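Local coordinates for protein aminopentol aminotransferase (PDB 6HBS) that transfers the amino group of aminopentol (hydrolysed fumonisin B1), preferably to pyruvate, using pyridoxal 5'-phosphate, a step in fumonisin B1 degradation, at residues A[96-101]-A[112-117]; A[103-108]-A[300-305]; A[258-261]-A[267-270]. All coordinates share one frame; numbering follows the deposited sequence.

Contact 1. Residues A[96-101]-A[112-117]; sequences VNLAEA and AMFCKN. With PLP (pyridoxal-5'-phosphate), chain C.
Leu98 and Phe114 make the most intimate meeting here, a CH-pi contact. Methyl CD2 of Leu98 sits over the middle of the Phe114 ring, 3.7 Å from the ring centroid and only 12° off the normal. Leu98 extends CG anti to its own backbone N (chi1 173°), which carries the branch off the helix and across the aromatic face. Leucine suits the place because it packs with both its branch point and one methyl: CG lies 3.6 Å from Phe114 CZ while CD2 covers the ring centre.

The remaining packing is apolar and involves small groups. Ala99 lies at the rim of the same ring, near its plane, with CB 4.0 Å from Phe114 CE2. The CB atoms of Ala99 and Ala112 are 4.4 Å apart, and two alanines let the backbones approach until their CA atoms are separated by just 5.6 Å. No hydrogen bond crosses between the segments.

At the far end of 112-117, Asn117 directly precedes helix 118-133 and touches the cofactor through a carbon, CB packing 3.5 Å from PLP O2P. The polar grip comes from Gly118 N and Ser119 OG, at the start of that helix, which hydrogen-bond the cofactor; the helix end probably helps to stabilise the phosphate charge. The amide of Asn117 instead bonds to Asp120 and Trp289 of the second subunit, tying the pocket to the dimer interface.

Strand 111-115 is the outermost strand, within this chain, of the large mixed sheet of fold type I PLP enzymes. Helix 94-105 leans on it, the axes of segments 96-101 and 112-115 approaching to 8.7 Å. On the strand's sheet side lies 267-271, bonded to it through Met113 and Cys115, while helix 292-307 packs on Leu98.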
loop_
_atom_site.group_PDB
_atom_site.type_symbol
_atom_site.label_atom_id
_atom_site.label_comp_id
_atom_site.label_asym_id
_atom_site.label_seq_id
_atom_site.Cartn_x
_atom_site.Cartn_y
_atom_site.Cartn_z
ATOM N N VAL A 96 -8.752 6.150 -16.275
ATOM C CA VAL A 96 -9.704 7.199 -16.596
ATOM C C VAL A 96 -11.131 6.662 -16.442
ATOM O O VAL A 96 -11.984 7.344 -15.846
ATOM C CB VAL A 96 -9.461 7.821 -17.990
ATOM C CG1 VAL A 96 -10.486 8.911 -18.290
ATOM C CG2 VAL A 96 -8.053 8.373 -18.103
ATOM N N ASN A 97 -11.389 5.458 -16.953
ATOM C CA ASN A 97 -12.698 4.815 -16.861
ATOM C C ASN A 97 -13.076 4.580 -15.390
ATOM O O ASN A 97 -14.221 4.787 -15.013
ATOM C CB ASN A 97 -12.747 3.507 -17.642
ATOM C CG ASN A 97 -12.527 3.761 -19.117
ATOM O OD1 ASN A 97 -11.450 4.141 -19.530
ATOM N ND2 ASN A 97 -13.568 3.643 -19.899
ATOM N N LEU A 98 -12.111 4.135 -14.586
ATOM C CA LEU A 98 -12.375 3.882 -13.161
ATOM C C LEU A 98 -12.714 5.200 -12.445
ATOM O O LEU A 98 -13.701 5.244 -11.706
ATOM C CB LEU A 98 -11.182 3.178 -12.519
ATOM C CG LEU A 98 -11.253 3.012 -11.008
ATOM C CD1 LEU A 98 -12.440 2.157 -10.594
ATOM C CD2 LEU A 98 -9.952 2.461 -10.491
ATOM N N ALA A 99 -11.939 6.263 -12.674
ATOM C CA ALA A 99 -12.192 7.529 -12.013
ATOM C C ALA A 99 -13.567 8.059 -12.418
ATOM O O ALA A 99 -14.292 8.572 -11.574
ATOM C CB ALA A 99 -11.111 8.527 -12.300
ATOM N N GLU A 100 -13.923 7.919 -13.704
ATOM C CA GLU A 100 -15.268 8.324 -14.176
ATOM C C GLU A 100 -16.344 7.535 -13.429
ATOM O O GLU A 100 -17.330 8.101 -12.973
ATOM C CB GLU A 100 -15.437 8.137 -15.685
ATOM C CG GLU A 100 -14.690 9.185 -16.470
ATOM C CD GLU A 100 -14.534 8.938 -17.970
ATOM O OE1 GLU A 100 -14.713 7.776 -18.410
ATOM O OE2 GLU A 100 -14.219 9.917 -18.680
ATOM N N ALA A 101 -16.159 6.226 -13.325
ATOM C CA ALA A 101 -17.190 5.379 -12.705
ATOM C C ALA A 101 -17.347 5.760 -11.226
ATOM O O ALA A 101 -18.479 5.905 -10.715
ATOM C CB ALA A 101 -16.876 3.925 -12.879
ATOM N N ALA A 112 -11.207 11.645 -8.220
ATOM C CA ALA A 112 -10.681 10.517 -7.465
ATOM C C ALA A 112 -9.150 10.442 -7.562
ATOM O O ALA A 112 -8.575 10.772 -8.575
ATOM C CB ALA A 112 -11.317 9.263 -7.976
ATOM N N MET A 113 -8.520 9.939 -6.495
ATOM C CA MET A 113 -7.141 9.521 -6.498
ATOM C C MET A 113 -7.085 8.075 -5.985
ATOM O O MET A 113 -7.868 7.717 -5.072
ATOM C CB MET A 113 -6.286 10.447 -5.622
ATOM C CG MET A 113 -6.271 11.882 -6.129
ATOM S SD MET A 113 -5.440 13.002 -4.982
ATOM C CE MET A 113 -3.723 12.583 -5.250
ATOM N N PHE A 114 -6.222 7.239 -6.600
ATOM C CA PHE A 114 -6.118 5.829 -6.281
ATOM C C PHE A 114 -4.762 5.568 -5.654
ATOM O O PHE A 114 -3.734 6.131 -6.105
ATOM C CB PHE A 114 -6.384 4.962 -7.522
ATOM C CG PHE A 114 -7.774 5.180 -8.070
ATOM C CD1 PHE A 114 -8.879 4.770 -7.348
ATOM C CD2 PHE A 114 -7.980 5.881 -9.246
ATOM C CE1 PHE A 114 -10.160 5.055 -7.789
ATOM C CE2 PHE A 114 -9.264 6.191 -9.668
ATOM C CZ PHE A 114 -10.347 5.788 -8.936
ATOM N N CYS A 115 -4.773 4.685 -4.651
ATOM C CA CYS A 115 -3.598 4.262 -3.877
ATOM C C CYS A 115 -3.741 2.771 -3.540
ATOM O O CYS A 115 -4.522 2.069 -4.196
ATOM C CB CYS A 115 -3.454 5.141 -2.636
ATOM S SG CYS A 115 -5.027 5.329 -1.749
ATOM N N LYS A 116 -2.955 2.258 -2.584
ATOM C CA LYS A 116 -3.020 0.836 -2.276
ATOM C C LYS A 116 -3.810 0.575 -0.992
ATOM O O LYS A 116 -4.751 -0.200 -1.014
ATOM C CB LYS A 116 -1.629 0.217 -2.155
ATOM C CG LYS A 116 -0.936 -0.036 -3.482
ATOM C CD LYS A 116 -1.586 -1.090 -4.371
ATOM C CE LYS A 116 -2.296 -0.484 -5.554
ATOM N NZ LYS A 116 -2.641 -1.511 -6.546
ATOM N N ASN A 117 -3.334 1.150 0.114
ATOM C CA ASN A 117 -3.831 0.895 1.441
ATOM C C ASN A 117 -4.904 1.933 1.773
ATOM O O ASN A 117 -4.806 3.071 1.319
ATOM C CB ASN A 117 -2.751 1.018 2.514
ATOM C CG ASN A 117 -1.536 0.134 2.307
ATOM O OD1 ASN A 117 -1.658 -1.079 2.149
ATOM N ND2 ASN A 117 -0.338 0.718 2.398
HETATM N N1 PLP C . -9.945 3.271 7.980
HETATM C C2 PLP C . -10.839 2.372 8.446
HETATM C C2A PLP C . -12.191 2.800 8.965
HETATM C C3 PLP C . -10.518 0.949 8.377
HETATM O O3 PLP C . -11.393 0.022 8.821
HETATM C C4 PLP C . -9.216 0.531 7.808
HETATM C C4A PLP C . -8.930 -0.927 7.737
HETATM C C5 PLP C . -8.294 1.628 7.389
HETATM C C6 PLP C . -8.733 2.943 7.479
HETATM C C5A PLP C . -6.908 1.358 6.804
HETATM O O4P PLP C . -6.982 0.513 5.628
HETATM P P PLP C . -5.683 -0.411 5.393
HETATM O O1P PLP C . -5.632 -1.423 6.446
HETATM O O2P PLP C . -4.520 0.532 5.516
HETATM O O3P PLP C . -5.975 -0.956 4.012
#

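Contact 2. Residues A[103-108]-A[300-305]; sequences VGMVRH and ETLRII. With MG (magnesium ion), chain D.
Met105 reaches Leu302 and Ile305 by first running out nearly straight, with chi2 at 167°, and then folding at its last torsion, chi3 74°, which swings methyl CE out of line with the chain. Sulfur SD rests against the side of Leu302, 3.8 Å from its CB, whereas CE lies between Leu302 and Ile305, nearest to Ile305 CG2 at 3.6 Å. That branch of Ile305 stands anti to its backbone N, where it faces the incoming methyl. The methionine lies at about a right angle to the isoleucine. A long, flexible, unbranched thioether suits this place: it can span the gap between backbones whose nearest CA atoms, those of Met105 and Leu302, are 8.6 Å apart, and settle against two residues about one helical turn apart.

In this fold type I aminotransferase the C-terminal end of helix 94-105 thus packs on the side of helix 292-307. The same helix end holds a magnesium ion. Val103 O, in the last turn, binds the metal at 2.2 Å, and Val106 O, just past the end, at 2.4 Å. Ala109 O and two waters are further ligands, and one of these waters also donates a hydrogen bond to Gly104 O. The negative end of the helix dipole would probably help to attract a cation here.

On another side of helix 292-307, Arg303 grips Glu300 side-on with NE and NH2, one nitrogen to each oxygen. The shorter bond, Arg303 NH2 to Glu300 OE2, measures 2.7 Å. Both oxygens lie close to the guanidinium plane, but the carboxylate is tilted, and they are met from above its own plane. Arg303 NH1 continues the charged row to Glu307.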
loop_
_atom_site.group_PDB
_atom_site.type_symbol
_atom_site.label_atom_id
_atom_site.label_comp_id
_atom_site.label_asym_id
_atom_site.label_seq_id
_atom_site.Cartn_x
_atom_site.Cartn_y
_atom_site.Cartn_z
ATOM N N VAL A 103 -16.390 8.510 -9.508
ATOM C CA VAL A 103 -16.868 9.861 -9.336
ATOM C C VAL A 103 -18.366 9.945 -9.683
ATOM O O VAL A 103 -19.131 10.674 -8.996
ATOM C CB VAL A 103 -16.074 10.860 -10.191
ATOM C CG1 VAL A 103 -16.794 12.189 -10.323
ATOM C CG2 VAL A 103 -14.672 11.065 -9.652
ATOM N N GLY A 104 -18.795 9.213 -10.718
ATOM C CA GLY A 104 -20.192 9.196 -11.075
ATOM C C GLY A 104 -21.076 8.620 -9.965
ATOM O O GLY A 104 -22.211 9.005 -9.855
ATOM N N MET A 105 -20.569 7.669 -9.170
ATOM C CA MET A 105 -21.378 6.956 -8.174
ATOM C C MET A 105 -21.487 7.744 -6.863
ATOM O O MET A 105 -22.407 7.518 -6.122
ATOM C CB MET A 105 -20.782 5.576 -7.869
ATOM C CG MET A 105 -21.004 4.573 -9.002
ATOM S SD MET A 105 -20.000 3.073 -8.857
ATOM C CE MET A 105 -20.852 2.222 -7.526
ATOM N N VAL A 106 -20.515 8.617 -6.571
ATOM C CA VAL A 106 -20.378 9.304 -5.278
ATOM C C VAL A 106 -20.822 10.761 -5.465
ATOM O O VAL A 106 -20.127 11.575 -6.090
ATOM C CB VAL A 106 -18.941 9.161 -4.728
ATOM C CG1 VAL A 106 -18.714 9.870 -3.389
ATOM C CG2 VAL A 106 -18.556 7.707 -4.616
ATOM N N ARG A 107 -22.028 11.087 -4.963
ATOM C CA ARG A 107 -22.668 12.397 -5.199
ATOM C C ARG A 107 -21.777 13.578 -4.782
ATOM O O ARG A 107 -21.756 14.575 -5.457
ATOM C CB ARG A 107 -24.011 12.524 -4.467
ATOM C CG ARG A 107 -25.181 11.876 -5.195
ATOM C CD ARG A 107 -26.525 12.180 -4.537
ATOM N NE ARG A 107 -26.613 13.579 -4.110
ATOM C CZ ARG A 107 -27.039 14.594 -4.868
ATOM N NH1 ARG A 107 -27.566 14.365 -6.061
ATOM N NH2 ARG A 107 -26.933 15.837 -4.427
ATOM N N HIS A 108 -21.052 13.487 -3.663
ATOM C CA HIS A 108 -20.253 14.612 -3.193
ATOM C C HIS A 108 -19.022 14.864 -4.070
ATOM O O HIS A 108 -18.414 15.897 -3.962
ATOM C CB HIS A 108 -19.844 14.404 -1.724
ATOM C CG HIS A 108 -18.609 13.600 -1.518
ATOM N ND1 HIS A 108 -17.359 14.180 -1.538
ATOM C CD2 HIS A 108 -18.424 12.308 -1.171
ATOM C CE1 HIS A 108 -16.451 13.253 -1.293
ATOM N NE2 HIS A 108 -17.070 12.098 -1.070
ATOM N N GLU A 300 -15.245 -3.578 -12.565
ATOM C CA GLU A 300 -16.271 -4.604 -12.665
ATOM C C GLU A 300 -17.059 -4.739 -11.344
ATOM O O GLU A 300 -18.254 -4.936 -11.356
ATOM C CB GLU A 300 -15.621 -5.913 -13.067
ATOM C CG GLU A 300 -16.589 -7.063 -13.250
ATOM C CD GLU A 300 -17.592 -6.906 -14.377
ATOM O OE1 GLU A 300 -17.530 -5.934 -15.090
ATOM O OE2 GLU A 300 -18.456 -7.764 -14.492
ATOM N N THR A 301 -16.361 -4.686 -10.205
ATOM C CA THR A 301 -16.997 -4.639 -8.886
ATOM C C THR A 301 -17.960 -3.448 -8.798
ATOM O O THR A 301 -19.113 -3.627 -8.413
ATOM C CB THR A 301 -15.943 -4.583 -7.780
ATOM O OG1 THR A 301 -15.069 -5.705 -7.893
ATOM C CG2 THR A 301 -16.580 -4.546 -6.414
ATOM N N LEU A 302 -17.517 -2.240 -9.180
ATOM C CA LEU A 302 -18.395 -1.088 -9.139
ATOM C C LEU A 302 -19.613 -1.289 -10.071
ATOM O O LEU A 302 -20.709 -0.832 -9.723
ATOM C CB LEU A 302 -17.659 0.195 -9.512
ATOM C CG LEU A 302 -16.574 0.686 -8.549
ATOM C CD1 LEU A 302 -15.866 1.905 -9.128
ATOM C CD2 LEU A 302 -17.127 0.980 -7.155
ATOM N N ARG A 303 -19.437 -1.947 -11.231
ATOM C CA ARG A 303 -20.574 -2.193 -12.143
ATOM C C ARG A 303 -21.609 -3.090 -11.435
ATOM O O ARG A 303 -22.813 -2.850 -11.474
ATOM C CB ARG A 303 -20.117 -2.796 -13.486
ATOM C CG ARG A 303 -21.254 -3.037 -14.485
ATOM C CD ARG A 303 -20.985 -4.071 -15.567
ATOM N NE ARG A 303 -20.667 -5.421 -15.086
ATOM C CZ ARG A 303 -21.548 -6.296 -14.634
ATOM N NH1 ARG A 303 -22.825 -5.969 -14.544
ATOM N NH2 ARG A 303 -21.153 -7.494 -14.257
ATOM N N ILE A 304 -21.137 -4.157 -10.813
ATOM C CA ILE A 304 -21.985 -5.058 -10.102
ATOM C C ILE A 304 -22.718 -4.329 -8.961
ATOM O O ILE A 304 -23.906 -4.596 -8.727
ATOM C CB ILE A 304 -21.187 -6.268 -9.629
ATOM C CG1 ILE A 304 -20.734 -7.103 -10.832
ATOM C CG2 ILE A 304 -21.973 -7.096 -8.628
ATOM C CD1 ILE A 304 -19.836 -8.216 -10.491
ATOM N N ILE A 305 -22.040 -3.390 -8.290
ATOM C CA ILE A 305 -22.637 -2.631 -7.196
ATOM C C ILE A 305 -23.795 -1.800 -7.755
ATOM O O ILE A 305 -24.847 -1.730 -7.144
ATOM C CB ILE A 305 -21.580 -1.770 -6.465
ATOM C CG1 ILE A 305 -20.643 -2.626 -5.603
ATOM C CG2 ILE A 305 -22.207 -0.623 -5.695
ATOM C CD1 ILE A 305 -19.437 -1.857 -5.045
HETATM MG MG MG D . -20.008 12.572 -8.242
HETATM O O HOH W 1 -22.170 11.578 -8.586
HETATM O O HOH W 2 -20.057 13.621 -10.444
#

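Contact 3. Residues A[258-261]-A[267-270]; sequences KCFA and SALL. With PLP (pyridoxal-5'-phosphate), chain C.
The cofactor-lysine loop of a fold type I aminotransferase folds back here on the strand that follows it, Phe260 pressing against Ser267 and Ala268 beside the active site. Lys258 is joined through NZ to C4A of the PLP, a covalent link modelled at 1.6 Å, long for the C=N of the internal aldimine that the structure represents. Its side chain is extended until it bends at chi4 (85°), turning NZ onto the cofactor.

With CG between its backbone N and carbonyl carbon (chi1 72°), the ring of Phe260 is turned toward the strand. It comes edge-on to the backbone: Phe260 CZ is 3.6 Å from Ser267 C, which lies near the ring plane. The same CZ meets Ala268 CB obliquely at 3.8 Å; alanine is short enough for the ring to come so near the strand. Phe102 adds an edge-to-face partner for Phe260.

A water joins loop, strand and cofactor. It accepts from Lys258 N at 2.9 Å, and donates to Ser267 OG at 2.9 Å and to PLP O3P at 3.0 Å. Ser267 OG is also hydrogen-bonded to Lys116 O, and this small hydroxyl links the start of strand 267-271 to the residues just after strand 111-115. The water bridges Lys258 N to the phosphate, which probably helps to fix the lysine backbone relative to the cofactor it carries.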
loop_
_atom_site.group_PDB
_atom_site.type_symbol
_atom_site.label_atom_id
_atom_site.label_comp_id
_atom_site.label_asym_id
_atom_site.label_seq_id
_atom_site.Cartn_x
_atom_site.Cartn_y
_atom_site.Cartn_z
ATOM N N LYS A 258 -10.684 -1.558 0.936
ATOM C CA LYS A 258 -11.070 -2.948 1.280
ATOM C C LYS A 258 -11.771 -3.662 0.113
ATOM O O LYS A 258 -11.212 -4.602 -0.422
ATOM C CB LYS A 258 -11.861 -3.005 2.600
ATOM C CG LYS A 258 -10.961 -2.788 3.821
ATOM C CD LYS A 258 -11.574 -2.903 5.217
ATOM C CE LYS A 258 -10.525 -2.975 6.330
ATOM N NZ LYS A 258 -10.028 -1.647 6.822
ATOM N N CYS A 259 -13.014 -3.299 -0.191
ATOM C CA CYS A 259 -13.891 -4.207 -0.907
ATOM C C CYS A 259 -14.316 -3.685 -2.274
ATOM O O CYS A 259 -14.982 -4.426 -2.977
ATOM C CB CYS A 259 -15.135 -4.532 -0.085
ATOM S SG CYS A 259 -16.375 -3.219 -0.091
ATOM N N PHE A 260 -13.878 -2.502 -2.719
ATOM C CA PHE A 260 -14.424 -1.995 -4.017
ATOM C C PHE A 260 -13.767 -2.640 -5.254
ATOM O O PHE A 260 -14.176 -2.362 -6.380
ATOM C CB PHE A 260 -14.482 -0.474 -4.088
ATOM C CG PHE A 260 -13.195 0.288 -4.221
ATOM C CD1 PHE A 260 -12.540 0.383 -5.440
ATOM C CD2 PHE A 260 -12.673 0.973 -3.138
ATOM C CE1 PHE A 260 -11.362 1.104 -5.547
ATOM C CE2 PHE A 260 -11.503 1.704 -3.254
ATOM C CZ PHE A 260 -10.856 1.790 -4.463
ATOM N N ALA A 261 -12.789 -3.520 -5.055
ATOM C CA ALA A 261 -12.311 -4.453 -6.119
ATOM C C ALA A 261 -12.383 -5.904 -5.620
ATOM O O ALA A 261 -11.676 -6.766 -6.119
ATOM C CB ALA A 261 -10.903 -4.051 -6.537
ATOM N N SER A 267 -7.265 1.314 -3.101
ATOM C CA SER A 267 -7.962 2.256 -2.174
ATOM C C SER A 267 -8.097 3.581 -2.905
ATOM O O SER A 267 -7.498 3.772 -3.980
ATOM C CB SER A 267 -7.224 2.388 -0.841
ATOM O OG SER A 267 -7.137 1.127 -0.171
ATOM N N ALA A 268 -8.931 4.483 -2.386
ATOM C CA ALA A 268 -9.250 5.695 -3.098
ATOM C C ALA A 268 -9.541 6.833 -2.132
ATOM O O ALA A 268 -10.141 6.617 -1.071
ATOM C CB ALA A 268 -10.452 5.510 -3.988
ATOM N N LEU A 269 -9.184 8.033 -2.589
ATOM C CA LEU A 269 -9.676 9.307 -2.058
ATOM C C LEU A 269 -10.615 9.965 -3.077
ATOM O O LEU A 269 -10.203 10.262 -4.196
ATOM C CB LEU A 269 -8.483 10.203 -1.735
ATOM C CG LEU A 269 -8.862 11.547 -1.089
ATOM C CD1 LEU A 269 -9.608 11.301 0.205
ATOM C CD2 LEU A 269 -7.630 12.401 -0.819
ATOM N N LEU A 270 -11.868 10.206 -2.686
ATOM C CA LEU A 270 -12.897 10.898 -3.511
ATOM C C LEU A 270 -13.091 12.307 -2.950
ATOM O O LEU A 270 -13.132 12.469 -1.734
ATOM C CB LEU A 270 -14.205 10.109 -3.478
ATOM C CG LEU A 270 -14.357 8.937 -4.461
ATOM C CD1 LEU A 270 -14.678 9.412 -5.865
ATOM C CD2 LEU A 270 -13.106 8.082 -4.481
HETATM N N1 PLP C . -9.945 3.271 7.980
HETATM C C2 PLP C . -10.839 2.372 8.446
HETATM C C2A PLP C . -12.191 2.800 8.965
HETATM C C3 PLP C . -10.518 0.949 8.377
HETATM O O3 PLP C . -11.393 0.022 8.821
HETATM C C4 PLP C . -9.216 0.531 7.808
HETATM C C4A PLP C . -8.930 -0.927 7.737
HETATM C C5 PLP C . -8.294 1.628 7.389
HETATM C C6 PLP C . -8.733 2.943 7.479
HETATM C C5A PLP C . -6.908 1.358 6.804
HETATM O O4P PLP C . -6.982 0.513 5.628
HETATM P P PLP C . -5.683 -0.411 5.393
HETATM O O1P PLP C . -5.632 -1.423 6.446
HETATM O O2P PLP C . -4.520 0.532 5.516
HETATM O O3P PLP C . -5.975 -0.956 4.012
HETATM O O HOH W 3 -8.176 -0.533 1.950
#

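In the fold
All three contacts are largely buried, though contact 2 includes the partly exposed Met105 and borders the magnesium site. Contacts 1 and 2 share helix 94-105, which meets strand 111-115 through its middle (Leu98 and Ala99) and helix 292-307 at its C-terminal end; Leu98 of contact 1 also packs on Leu302 of contact 2. Contacts 1 and 3 use adjacent strands of one sheet, joined where Met113 O meets Leu269 N, and both reach the cofactor. Contact 3, nested within the long loop closed by contact 2, lies nearest the chain's centre. Apolar packing unites them; their polar margins differ: phosphate and dimer partners, a metal, and a covalent cofactor link.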